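Local coordinates for C381 turret protein (Sulfolobus turreted icosahedral virus, PDB 4IND), which forms the turrets of this archaeal virus, assembling in five copies of a chain folded into three consecutive jelly-roll domains, at residues Y80-K85 against L141-E146; P98-N103 against Y119-K124; T123-N128 against S170-K175; F199-T204 against K240-Y245. One frame throughout, in Å; residues are numbered along the deposited sequence.

Contact 1 (Y80-K85 against L141-E146); sequences YLIRIK and LEFSLE
Leu141 and Glu142 sit together opposite the single residue Lys85, a classic beta bulge in the antiparallel pairing. The carbonyl oxygen of Lys85 takes a hydrogen bond from Leu141 N at 2.8 Å and a weak one from Glu142 N at 3.4 Å. From there to Leu81 and Glu146, backbone bonds hold the two strands almost exactly antiparallel (178°). One face of the pair is apolar. Ile82 and Leu145 lie side by side, CG1 to CD2 at 3.5 Å, and Ile84 runs along Phe143 in the same way, CG1 to CD1 at 3.7 Å. The other face carries Leu81, Arg83, Lys85, Ser144 and the glutamates. A bend at chi3 (-66°) turns the Arg83 guanidinium back over the neighbouring strand, where water 1 lies in its plane. This water accepts from Arg83 NE (2.8 Å), donates to Leu81 O (2.7 Å) and bonds Ser144 OG (2.9 Å). Arg83 NH2 also forms a salt bridge with Glu146 OE1 at 3.4 Å, but the oxygen lies well out of the guanidinium plane, which itself stands 78° from the carboxylate. The link is thus one of charge rather than of a directed N-H. Arg83 NH2 instead bonds Leu75 O of the second subunit, and Glu146 OE1 accepts from Glu77 N of that chain. Lys85 lies alongside Glu142, and its NZ forms salt bridges with Glu117 and Glu115 of its own chain and with Asp72 of the second subunit. The charged face is therefore buried against a neighbouring copy, and paired charges and a shared water probably offset the cost of enclosing it.

Contact 2 (P98-N103 against Y119-K124); sequences PFFNNN and YDIFTK
Asp120 reaches from its strand into the turn of loop 98-103 and holds two consecutive backbone amides. Its CB rests against Ile82 of the adjoining strand, and CG lies opposite Phe99 N. At the tip, OD2 accepts from Phe99 N at 2.8 Å and OD1 from Phe100 N at 2.7 Å, each through its syn lone pair. OD1 also takes Ile121 N (2.8 Å) on its anti side, 19° out of the carboxylate plane, while Tyr130 OH bonds OD2. These bonds fix the rotation of the buried carboxylate. Further along, Asn101 OD1 receives Thr123 N in a nearly straight bond of 2.9 Å (178° at the hydrogen), in the carbonyl plane and on a lone pair; its ND2 bonds Ser170 O. The loop rings flank this polar line. Phe99 swings its ring away from its own backbone N (chi1 -174°), which brings CE2 to within 3.7 Å of Phe122 CD1, whereas Phe100 turns CD1 toward Ile121 CG1 and receives Pro98 CB over the centre of one face. Strand 114-124, which carries Asp120, is outermost in its sheet within the chain, so this is a jelly-roll edge strand bordered by a loop that also bonds to the second domain.

Contact 3 (T123-N128 against S170-K175); sequences TKEQGN and SFRLRK. With 2HP (dihydrogenphosphate ion), chain U.
Glu125 and Arg172 meet at about a right angle, their carboxylate and guanidinium planes 78° apart. Arg172 NH1 donates to Glu125 OE2 at 3.1 Å in a salt bridge that lies in the guanidinium plane (162° at the hydrogen) but comes to the oxygen from above the carboxylate. The other terminal nitrogen, NH2, serves the bound dihydrogenphosphate with a hydrogen bond to O1 of 3.2 Å. Arg172 thus spans glutamate and anion, and the bend of its chain at chi3 (70°) sets the guanidinium between them. Arg174, poorly ordered, adds a weak bond from NH1 to O3 of the ion at 3.5 Å, while Leu79 N and Arg147 NH2 hold the anion from the first domain. Nearer the backbone, Thr123 CG2 touches Arg172 CB at 3.9 Å; here Arg172 N is buried without a hydrogen-bonding partner. A second shell positions the glutamate. Glu125 begins a type I' turn closed by Asn128 N to Glu125 O (3.0 Å). Asn128 ND2 bonds back to Thr123 O at 2.9 Å, and Lys124 NZ reaches Asn128 O at 3.0 Å, so side chains on both limbs brace the turn. Beyond it lies the third subunit, whose Arg154 and Asn156 bind Glu125 OE1 and whose Asn153 bonds Arg172 NH1. A tight type I' turn at the end of a strand of the first galactose-binding-like domain here meets the end of a strand of the second, beside an arginine-rich anion pocket shared by the two domains at a subunit boundary.

Contact 4 (F199-T204 against K240-Y245); sequences FGTIST and KFSVTY
Phe199 is the middle ring of an aromatic cluster, in contact with both Phe241 and Tyr245. Phe199 CE2 comes to 3.5 Å from Phe241 CZ and lies at the edge of the Phe241 ring; the two rings meet rim to rim, their planes 28° apart. The Phe199 and Tyr245 rings meet obliquely, Phe199 CD1 to Tyr245 CE2 at 3.7 Å, their planes 31° apart. Phe253 and Phe226 extend the cluster, and Met182 adds to its packing from strand 176-187. Ile202 borders Phe241 on the same face of the sheet. Between these residues the backbones draw close where Gly200 faces Val243, a non-hydrogen-bonded pair with CA atoms 4.2 Å apart. Paired bonds join Thr201 to Ser242 and Ser203 to Lys240, and Thr244 N to Phe199 O (3.0 Å) ends the series. The other face carries Thr201, Ser203, Ser242 and Lys240, with a bound water among the hydroxyls. Thr201 turns OG1 between its backbone N and carbonyl carbon (chi1 61°), and Ser203 does likewise, so that Thr201 OG1 and Ser203 OG each lie 2.8 Å from water 2. The water is also 2.9 Å from Ser242 OG and donates to Lys240 O at 2.7 Å. Four bonds therefore fix the water across the two strands. The antiparallel pair is amphipathic: its rings pack inward against the other sheet, and on its hydroxyl face one water links the two strands.

Overall arrangement
From the N terminus, the first of these strands is 78-88, and contact 1 pairs it with strand 138-147, closing a long loop. Contact 2 nests inside that loop, fastening segment 98-103 to strand 114-124, which borders strand 78-88 on its other side; Ile82 N and Tyr80 N probably bond Asp120 O and Phe122 O. Contact 3 shares Thr123 and Lys124 with contact 2 and crosses contact 1, running on to strand 168-172 and tying the first galactose-binding-like domain to the second. Contact 4 follows in series within the second domain, joining strands 194-203 and 238-243; the latter neighbours strand 168-172, where Ser170 packs on Lys240. Contacts 1 and 4 stay apart, their centres separated by about 25 Å.

Contact 1 (Y80-K85 against L141-E146)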
# COMPACT_ATOMS: atom_id res chain seq x y z
N TYR A 80 -5.26 -15.55 13.84
CA TYR A 80 -4.18 -15.59 14.81
C TYR A 80 -3.34 -16.83 14.65
O TYR A 80 -3.86 -17.92 14.43
CB TYR A 80 -4.73 -15.59 16.25
CG TYR A 80 -5.28 -14.24 16.66
CD1 TYR A 80 -4.49 -13.31 17.32
CD2 TYR A 80 -6.59 -13.90 16.39
CE1 TYR A 80 -4.98 -12.07 17.67
CE2 TYR A 80 -7.09 -12.67 16.73
CZ TYR A 80 -6.28 -11.76 17.38
OH TYR A 80 -6.78 -10.52 17.75
N LEU A 81 -2.04 -16.64 14.80
CA LEU A 81 -1.11 -17.73 15.01
C LEU A 81 -0.89 -17.77 16.50
O LEU A 81 -0.51 -16.76 17.12
CB LEU A 81 0.23 -17.46 14.32
CG LEU A 81 1.28 -18.50 14.72
CD1 LEU A 81 1.07 -19.76 13.90
CD2 LEU A 81 2.72 -17.96 14.58
N ILE A 82 -1.13 -18.94 17.09
CA ILE A 82 -0.92 -19.13 18.52
C ILE A 82 0.36 -19.95 18.70
O ILE A 82 0.57 -20.96 18.02
CB ILE A 82 -2.10 -19.85 19.13
CG1 ILE A 82 -3.29 -18.89 19.22
CG2 ILE A 82 -1.75 -20.42 20.51
CD1 ILE A 82 -4.58 -19.55 19.60
N ARG A 83 1.23 -19.49 19.60
CA ARG A 83 2.38 -20.27 20.01
C ARG A 83 2.30 -20.52 21.51
O ARG A 83 2.14 -19.58 22.30
CB ARG A 83 3.69 -19.58 19.62
CG ARG A 83 3.97 -19.60 18.09
CD ARG A 83 5.08 -18.64 17.73
NE ARG A 83 4.68 -17.26 17.98
CZ ARG A 83 5.53 -16.25 18.16
NH1 ARG A 83 6.84 -16.47 18.13
NH2 ARG A 83 5.06 -15.03 18.38
N ILE A 84 2.39 -21.78 21.90
CA ILE A 84 2.45 -22.12 23.32
C ILE A 84 3.78 -22.78 23.61
O ILE A 84 4.05 -23.87 23.10
CB ILE A 84 1.33 -23.09 23.73
CG1 ILE A 84 -0.00 -22.70 23.09
CG2 ILE A 84 1.19 -23.11 25.28
CD1 ILE A 84 -1.18 -23.61 23.48
N LYS A 85 4.63 -22.14 24.41
CA LYS A 85 5.91 -22.77 24.77
C LYS A 85 5.66 -23.69 25.94
O LYS A 85 5.19 -23.26 27.00
CB LYS A 85 6.98 -21.74 25.16
CG LYS A 85 8.35 -22.41 25.39
CD LYS A 85 9.43 -21.43 25.89
CE LYS A 85 9.86 -20.47 24.79
NZ LYS A 85 10.49 -21.17 23.65
N LEU A 141 4.94 -22.44 29.63
CA LEU A 141 5.89 -21.35 29.88
C LEU A 141 5.45 -20.00 29.30
O LEU A 141 5.65 -18.95 29.93
CB LEU A 141 7.29 -21.68 29.35
CG LEU A 141 7.96 -23.02 29.68
CD1 LEU A 141 9.48 -22.92 29.51
CD2 LEU A 141 7.61 -23.50 31.05
N GLU A 142 4.89 -20.03 28.09
CA GLU A 142 4.46 -18.79 27.41
C GLU A 142 3.25 -19.09 26.56
O GLU A 142 3.08 -20.20 26.10
CB GLU A 142 5.56 -18.20 26.52
CG GLU A 142 6.83 -17.75 27.23
CD GLU A 142 7.94 -17.34 26.24
OE1 GLU A 142 9.06 -17.91 26.34
OE2 GLU A 142 7.72 -16.44 25.40
N PHE A 143 2.41 -18.09 26.36
CA PHE A 143 1.26 -18.23 25.49
C PHE A 143 1.17 -16.95 24.70
O PHE A 143 1.08 -15.86 25.29
CB PHE A 143 -0.02 -18.45 26.29
CG PHE A 143 -1.25 -18.70 25.43
CD1 PHE A 143 -1.55 -19.98 24.98
CD2 PHE A 143 -2.08 -17.64 25.06
CE1 PHE A 143 -2.68 -20.21 24.19
CE2 PHE A 143 -3.20 -17.85 24.28
CZ PHE A 143 -3.51 -19.14 23.85
N SER A 144 1.20 -17.08 23.37
CA SER A 144 1.29 -15.94 22.44
C SER A 144 0.18 -15.99 21.39
O SER A 144 -0.05 -17.01 20.74
CB SER A 144 2.66 -15.91 21.76
OG SER A 144 2.67 -15.00 20.65
N LEU A 145 -0.51 -14.87 21.23
CA LEU A 145 -1.54 -14.69 20.20
C LEU A 145 -1.07 -13.57 19.30
O LEU A 145 -0.93 -12.44 19.76
CB LEU A 145 -2.84 -14.21 20.86
CG LEU A 145 -3.76 -15.19 21.55
CD1 LEU A 145 -4.68 -14.49 22.57
CD2 LEU A 145 -4.60 -15.87 20.50
N GLU A 146 -0.82 -13.85 18.03
CA GLU A 146 -0.41 -12.76 17.13
C GLU A 146 -1.15 -12.90 15.81
O GLU A 146 -1.36 -14.00 15.33
CB GLU A 146 1.12 -12.73 16.92
CG GLU A 146 1.63 -13.81 15.97
CD GLU A 146 2.93 -13.42 15.23
OE1 GLU A 146 3.94 -13.06 15.89
OE2 GLU A 146 2.93 -13.49 13.97
O HOH W 1 2.00 -16.32 18.11

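Contact 2 (P98-N103 against Y119-K124)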
# COMPACT_ATOMS: atom_id res chain seq x y z
N PRO A 98 -4.03 -29.85 18.32
CA PRO A 98 -4.25 -28.42 18.10
C PRO A 98 -5.66 -28.13 17.60
O PRO A 98 -6.28 -28.99 16.96
CB PRO A 98 -3.17 -28.05 17.05
CG PRO A 98 -2.81 -29.32 16.41
CD PRO A 98 -2.95 -30.38 17.48
N PHE A 99 -6.14 -26.93 17.89
CA PHE A 99 -7.47 -26.48 17.49
C PHE A 99 -7.59 -26.35 15.97
O PHE A 99 -8.47 -26.96 15.36
CB PHE A 99 -7.74 -25.14 18.19
CG PHE A 99 -9.14 -24.60 18.01
CD1 PHE A 99 -10.24 -25.30 18.49
CD2 PHE A 99 -9.35 -23.36 17.42
CE1 PHE A 99 -11.55 -24.77 18.36
CE2 PHE A 99 -10.64 -22.83 17.28
CZ PHE A 99 -11.74 -23.54 17.75
N PHE A 100 -6.72 -25.55 15.37
CA PHE A 100 -6.72 -25.35 13.92
C PHE A 100 -8.12 -25.00 13.40
O PHE A 100 -8.47 -25.33 12.28
CB PHE A 100 -6.23 -26.64 13.21
CG PHE A 100 -4.73 -26.89 13.30
CD1 PHE A 100 -3.84 -25.86 13.53
CD2 PHE A 100 -4.22 -28.17 13.14
CE1 PHE A 100 -2.48 -26.09 13.61
CE2 PHE A 100 -2.86 -28.42 13.22
CZ PHE A 100 -1.99 -27.38 13.46
N ASN A 101 -8.92 -24.37 14.26
CA ASN A 101 -10.30 -23.99 13.97
C ASN A 101 -11.28 -25.16 13.88
O ASN A 101 -12.38 -25.08 14.41
CB ASN A 101 -10.42 -23.06 12.74
CG ASN A 101 -9.90 -21.67 13.02
OD1 ASN A 101 -10.28 -21.06 14.03
ND2 ASN A 101 -9.02 -21.17 12.16
N ASN A 102 -10.85 -26.23 13.20
CA ASN A 102 -11.74 -27.35 12.91
C ASN A 102 -11.13 -28.74 13.13
O ASN A 102 -11.72 -29.73 12.75
CB ASN A 102 -12.28 -27.26 11.48
CG ASN A 102 -13.31 -26.14 11.31
OD1 ASN A 102 -13.04 -25.13 10.68
ND2 ASN A 102 -14.49 -26.34 11.86
N ASN A 103 -9.95 -28.82 13.75
CA ASN A 103 -9.29 -30.11 13.92
C ASN A 103 -9.69 -30.75 15.24
O ASN A 103 -9.82 -30.06 16.25
CB ASN A 103 -7.78 -29.97 13.92
CG ASN A 103 -7.08 -31.28 14.26
OD1 ASN A 103 -7.30 -32.30 13.58
ND2 ASN A 103 -6.25 -31.28 15.30
N TYR A 119 2.16 -24.97 17.94
CA TYR A 119 1.63 -23.94 17.05
C TYR A 119 0.15 -24.20 16.85
O TYR A 119 -0.27 -25.35 16.72
CB TYR A 119 2.32 -23.98 15.67
CG TYR A 119 3.80 -23.72 15.74
CD1 TYR A 119 4.33 -22.47 15.46
CD2 TYR A 119 4.67 -24.73 16.10
CE1 TYR A 119 5.71 -22.24 15.53
CE2 TYR A 119 6.02 -24.52 16.16
CZ TYR A 119 6.54 -23.27 15.89
OH TYR A 119 7.91 -23.09 15.98
N ASP A 120 -0.64 -23.14 16.80
CA ASP A 120 -2.06 -23.32 16.55
C ASP A 120 -2.58 -22.16 15.73
O ASP A 120 -1.92 -21.11 15.58
CB ASP A 120 -2.82 -23.43 17.87
CG ASP A 120 -4.02 -24.36 17.78
OD1 ASP A 120 -4.54 -24.53 16.66
OD2 ASP A 120 -4.43 -24.94 18.82
N ILE A 121 -3.77 -22.34 15.18
CA ILE A 121 -4.34 -21.31 14.31
C ILE A 121 -5.75 -21.03 14.80
O ILE A 121 -6.50 -21.97 15.12
CB ILE A 121 -4.34 -21.77 12.86
CG1 ILE A 121 -2.90 -21.99 12.39
CG2 ILE A 121 -5.06 -20.73 11.99
CD1 ILE A 121 -2.79 -22.69 11.05
N PHE A 122 -6.12 -19.76 14.86
CA PHE A 122 -7.42 -19.39 15.43
C PHE A 122 -7.99 -18.22 14.68
O PHE A 122 -7.39 -17.14 14.66
CB PHE A 122 -7.26 -19.06 16.92
CG PHE A 122 -8.53 -18.54 17.59
CD1 PHE A 122 -9.74 -19.23 17.48
CD2 PHE A 122 -8.49 -17.41 18.36
CE1 PHE A 122 -10.90 -18.76 18.11
CE2 PHE A 122 -9.64 -16.92 19.00
CZ PHE A 122 -10.84 -17.61 18.88
N THR A 123 -9.15 -18.42 14.05
CA THR A 123 -9.81 -17.31 13.37
C THR A 123 -10.80 -16.67 14.32
O THR A 123 -11.80 -17.28 14.68
CB THR A 123 -10.58 -17.80 12.13
OG1 THR A 123 -9.65 -18.42 11.24
CG2 THR A 123 -11.25 -16.62 11.41
N LYS A 124 -10.52 -15.43 14.73
CA LYS A 124 -11.50 -14.70 15.53
C LYS A 124 -12.50 -13.99 14.62
O LYS A 124 -12.29 -12.86 14.19
CB LYS A 124 -10.82 -13.72 16.51
CG LYS A 124 -11.81 -13.02 17.44
CD LYS A 124 -12.39 -14.06 18.41
CE LYS A 124 -13.64 -13.55 19.12
NZ LYS A 124 -14.23 -14.62 19.99

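Contact 3 (T123-N128 against S170-K175)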
# COMPACT_ATOMS: atom_id res chain seq x y z
N THR A 123 -9.15 -18.42 14.05
CA THR A 123 -9.81 -17.31 13.37
C THR A 123 -10.80 -16.67 14.32
O THR A 123 -11.80 -17.28 14.68
CB THR A 123 -10.58 -17.80 12.13
OG1 THR A 123 -9.65 -18.42 11.24
CG2 THR A 123 -11.25 -16.62 11.41
N LYS A 124 -10.52 -15.43 14.73
CA LYS A 124 -11.50 -14.70 15.53
C LYS A 124 -12.50 -13.99 14.62
O LYS A 124 -12.29 -12.86 14.19
CB LYS A 124 -10.82 -13.72 16.51
CG LYS A 124 -11.81 -13.02 17.44
CD LYS A 124 -12.39 -14.06 18.41
CE LYS A 124 -13.64 -13.55 19.12
NZ LYS A 124 -14.23 -14.62 19.99
N GLU A 125 -13.61 -14.68 14.35
CA GLU A 125 -14.76 -14.12 13.66
C GLU A 125 -15.99 -14.87 14.15
O GLU A 125 -15.89 -16.02 14.58
CB GLU A 125 -14.64 -14.31 12.14
CG GLU A 125 -13.77 -13.26 11.42
CD GLU A 125 -13.87 -13.34 9.88
OE1 GLU A 125 -14.30 -14.39 9.35
OE2 GLU A 125 -13.53 -12.34 9.20
N GLN A 126 -17.15 -14.23 14.07
CA GLN A 126 -18.42 -14.89 14.42
C GLN A 126 -18.40 -15.63 15.75
O GLN A 126 -18.92 -16.75 15.85
CB GLN A 126 -18.84 -15.86 13.30
CG GLN A 126 -19.10 -15.19 11.96
CD GLN A 126 -19.91 -16.07 11.02
OE1 GLN A 126 -20.13 -17.24 11.29
NE2 GLN A 126 -20.36 -15.50 9.92
N GLY A 127 -17.81 -15.03 16.77
CA GLY A 127 -17.82 -15.67 18.09
C GLY A 127 -17.06 -16.99 18.25
O GLY A 127 -17.31 -17.75 19.18
N ASN A 128 -16.14 -17.27 17.33
CA ASN A 128 -15.34 -18.50 17.44
C ASN A 128 -14.61 -18.56 18.79
O ASN A 128 -14.13 -17.56 19.30
CB ASN A 128 -14.34 -18.55 16.28
CG ASN A 128 -13.73 -19.92 16.06
OD1 ASN A 128 -14.24 -20.94 16.57
ND2 ASN A 128 -12.65 -19.97 15.28
N SER A 170 -8.61 -24.91 9.16
CA SER A 170 -9.28 -23.82 8.45
C SER A 170 -8.62 -22.50 8.81
O SER A 170 -8.10 -22.35 9.91
CB SER A 170 -10.76 -23.75 8.82
OG SER A 170 -11.43 -24.92 8.42
N PHE A 171 -8.69 -21.52 7.91
CA PHE A 171 -8.22 -20.18 8.22
C PHE A 171 -8.86 -19.17 7.27
O PHE A 171 -9.34 -19.55 6.21
CB PHE A 171 -6.68 -20.11 8.19
CG PHE A 171 -6.05 -20.87 7.05
CD1 PHE A 171 -5.87 -20.28 5.81
CD2 PHE A 171 -5.63 -22.17 7.23
CE1 PHE A 171 -5.30 -20.98 4.76
CE2 PHE A 171 -5.04 -22.88 6.18
CZ PHE A 171 -4.88 -22.29 4.94
N ARG A 172 -8.90 -17.91 7.67
CA ARG A 172 -9.47 -16.85 6.83
C ARG A 172 -8.33 -16.12 6.16
O ARG A 172 -7.36 -15.76 6.82
CB ARG A 172 -10.26 -15.84 7.69
CG ARG A 172 -10.86 -14.72 6.87
CD ARG A 172 -11.02 -13.40 7.63
NE ARG A 172 -9.74 -12.75 7.91
CZ ARG A 172 -9.64 -11.61 8.59
NH1 ARG A 172 -10.73 -11.01 9.06
NH2 ARG A 172 -8.45 -11.07 8.83
N LEU A 173 -8.44 -15.89 4.86
CA LEU A 173 -7.45 -15.09 4.14
C LEU A 173 -8.13 -13.89 3.53
O LEU A 173 -9.15 -14.03 2.86
CB LEU A 173 -6.80 -15.91 3.02
CG LEU A 173 -6.09 -17.18 3.43
CD1 LEU A 173 -5.51 -17.88 2.20
CD2 LEU A 173 -4.98 -16.87 4.43
N ARG A 174 -7.58 -12.70 3.73
CA ARG A 174 -8.17 -11.52 3.11
C ARG A 174 -7.68 -11.49 1.67
O ARG A 174 -6.86 -12.31 1.29
CB ARG A 174 -7.74 -10.26 3.84
CG ARG A 174 -6.24 -10.11 3.84
CD ARG A 174 -5.83 -8.68 4.10
NE ARG A 174 -4.38 -8.56 4.12
CZ ARG A 174 -3.63 -8.66 5.22
NH1 ARG A 174 -4.19 -8.87 6.41
NH2 ARG A 174 -2.31 -8.55 5.11
N LYS A 175 -8.16 -10.54 0.89
CA LYS A 175 -7.82 -10.49 -0.53
C LYS A 175 -6.33 -10.56 -0.78
O LYS A 175 -5.52 -9.97 -0.06
CB LYS A 175 -8.41 -9.24 -1.20
CG LYS A 175 -7.79 -7.92 -0.76
CD LYS A 175 -8.60 -6.72 -1.30
CE LYS A 175 -7.93 -5.39 -0.99
NZ LYS A 175 -6.67 -5.22 -1.77
P 2HP U . -4.69 -11.36 9.85
O1 2HP U . -5.32 -11.72 8.53
O2 2HP U . -5.91 -11.18 10.70
O3 2HP U . -3.89 -10.03 9.69
O4 2HP U . -3.82 -12.49 10.48

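Contact 4 (F199-T204 against K240-Y245)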
# COMPACT_ATOMS: atom_id res chain seq x y z
N PHE A 199 -3.78 -37.11 -0.83
CA PHE A 199 -3.53 -36.88 0.59
C PHE A 199 -4.67 -36.07 1.19
O PHE A 199 -5.12 -36.32 2.32
CB PHE A 199 -2.19 -36.14 0.73
CG PHE A 199 -1.95 -35.57 2.10
CD1 PHE A 199 -1.62 -36.39 3.17
CD2 PHE A 199 -2.05 -34.21 2.32
CE1 PHE A 199 -1.40 -35.86 4.45
CE2 PHE A 199 -1.83 -33.66 3.58
CZ PHE A 199 -1.51 -34.49 4.65
N GLY A 200 -5.13 -35.08 0.45
CA GLY A 200 -6.12 -34.15 0.99
C GLY A 200 -6.56 -33.15 -0.05
O GLY A 200 -6.24 -33.30 -1.23
N THR A 201 -7.28 -32.12 0.38
CA THR A 201 -7.75 -31.07 -0.51
C THR A 201 -7.67 -29.74 0.19
O THR A 201 -7.78 -29.65 1.42
CB THR A 201 -9.22 -31.27 -0.91
OG1 THR A 201 -10.04 -31.24 0.27
CG2 THR A 201 -9.42 -32.59 -1.62
N ILE A 202 -7.46 -28.70 -0.61
CA ILE A 202 -7.60 -27.34 -0.13
C ILE A 202 -8.78 -26.73 -0.86
O ILE A 202 -8.89 -26.84 -2.08
CB ILE A 202 -6.32 -26.54 -0.37
CG1 ILE A 202 -5.23 -27.06 0.57
CG2 ILE A 202 -6.56 -25.05 -0.12
CD1 ILE A 202 -3.86 -26.60 0.19
N SER A 203 -9.70 -26.10 -0.13
CA SER A 203 -10.86 -25.54 -0.79
C SER A 203 -11.36 -24.25 -0.16
O SER A 203 -11.08 -23.97 1.01
CB SER A 203 -11.98 -26.57 -0.86
OG SER A 203 -12.31 -27.04 0.42
N THR A 204 -12.05 -23.46 -0.97
CA THR A 204 -12.92 -22.38 -0.50
C THR A 204 -14.30 -22.89 -0.86
O THR A 204 -14.44 -24.02 -1.33
CB THR A 204 -12.65 -21.06 -1.24
OG1 THR A 204 -12.87 -21.25 -2.65
CG2 THR A 204 -11.22 -20.61 -1.01
N LYS A 240 -10.36 -24.06 3.65
CA LYS A 240 -10.40 -25.31 4.42
C LYS A 240 -9.46 -26.36 3.86
O LYS A 240 -9.52 -26.70 2.67
CB LYS A 240 -11.83 -25.83 4.44
CG LYS A 240 -12.01 -27.07 5.28
CD LYS A 240 -13.48 -27.48 5.26
CE LYS A 240 -13.69 -28.81 5.94
NZ LYS A 240 -15.11 -29.26 5.82
N PHE A 241 -8.57 -26.87 4.70
CA PHE A 241 -7.70 -27.97 4.32
C PHE A 241 -8.25 -29.23 4.98
O PHE A 241 -8.57 -29.22 6.16
CB PHE A 241 -6.27 -27.71 4.78
CG PHE A 241 -5.44 -28.95 4.88
CD1 PHE A 241 -5.06 -29.64 3.74
CD2 PHE A 241 -5.04 -29.44 6.12
CE1 PHE A 241 -4.30 -30.79 3.82
CE2 PHE A 241 -4.27 -30.58 6.22
CZ PHE A 241 -3.90 -31.27 5.06
N SER A 242 -8.40 -30.30 4.20
CA SER A 242 -8.92 -31.57 4.73
C SER A 242 -7.98 -32.69 4.36
O SER A 242 -7.56 -32.79 3.20
CB SER A 242 -10.29 -31.89 4.13
OG SER A 242 -11.12 -30.75 4.06
N VAL A 243 -7.66 -33.55 5.32
CA VAL A 243 -6.94 -34.79 5.02
C VAL A 243 -8.00 -35.81 4.64
O VAL A 243 -8.94 -36.04 5.40
CB VAL A 243 -6.15 -35.30 6.24
CG1 VAL A 243 -5.41 -36.58 5.88
CG2 VAL A 243 -5.17 -34.24 6.73
N THR A 244 -7.86 -36.45 3.48
CA THR A 244 -8.98 -37.25 2.95
C THR A 244 -8.68 -38.72 2.74
O THR A 244 -9.58 -39.48 2.36
CB THR A 244 -9.50 -36.66 1.62
OG1 THR A 244 -8.42 -36.64 0.68
CG2 THR A 244 -10.04 -35.25 1.80
N TYR A 245 -7.44 -39.14 2.95
CA TYR A 245 -7.08 -40.50 2.55
C TYR A 245 -7.64 -41.62 3.44
O TYR A 245 -7.67 -42.78 3.05
CB TYR A 245 -5.57 -40.66 2.31
CG TYR A 245 -4.66 -40.53 3.52
CD1 TYR A 245 -4.36 -41.63 4.31
CD2 TYR A 245 -4.08 -39.31 3.85
CE1 TYR A 245 -3.52 -41.52 5.40
CE2 TYR A 245 -3.24 -39.20 4.93
CZ TYR A 245 -2.95 -40.32 5.69
OH TYR A 245 -2.12 -40.23 6.78
O HOH W 2 -10.75 -28.95 1.79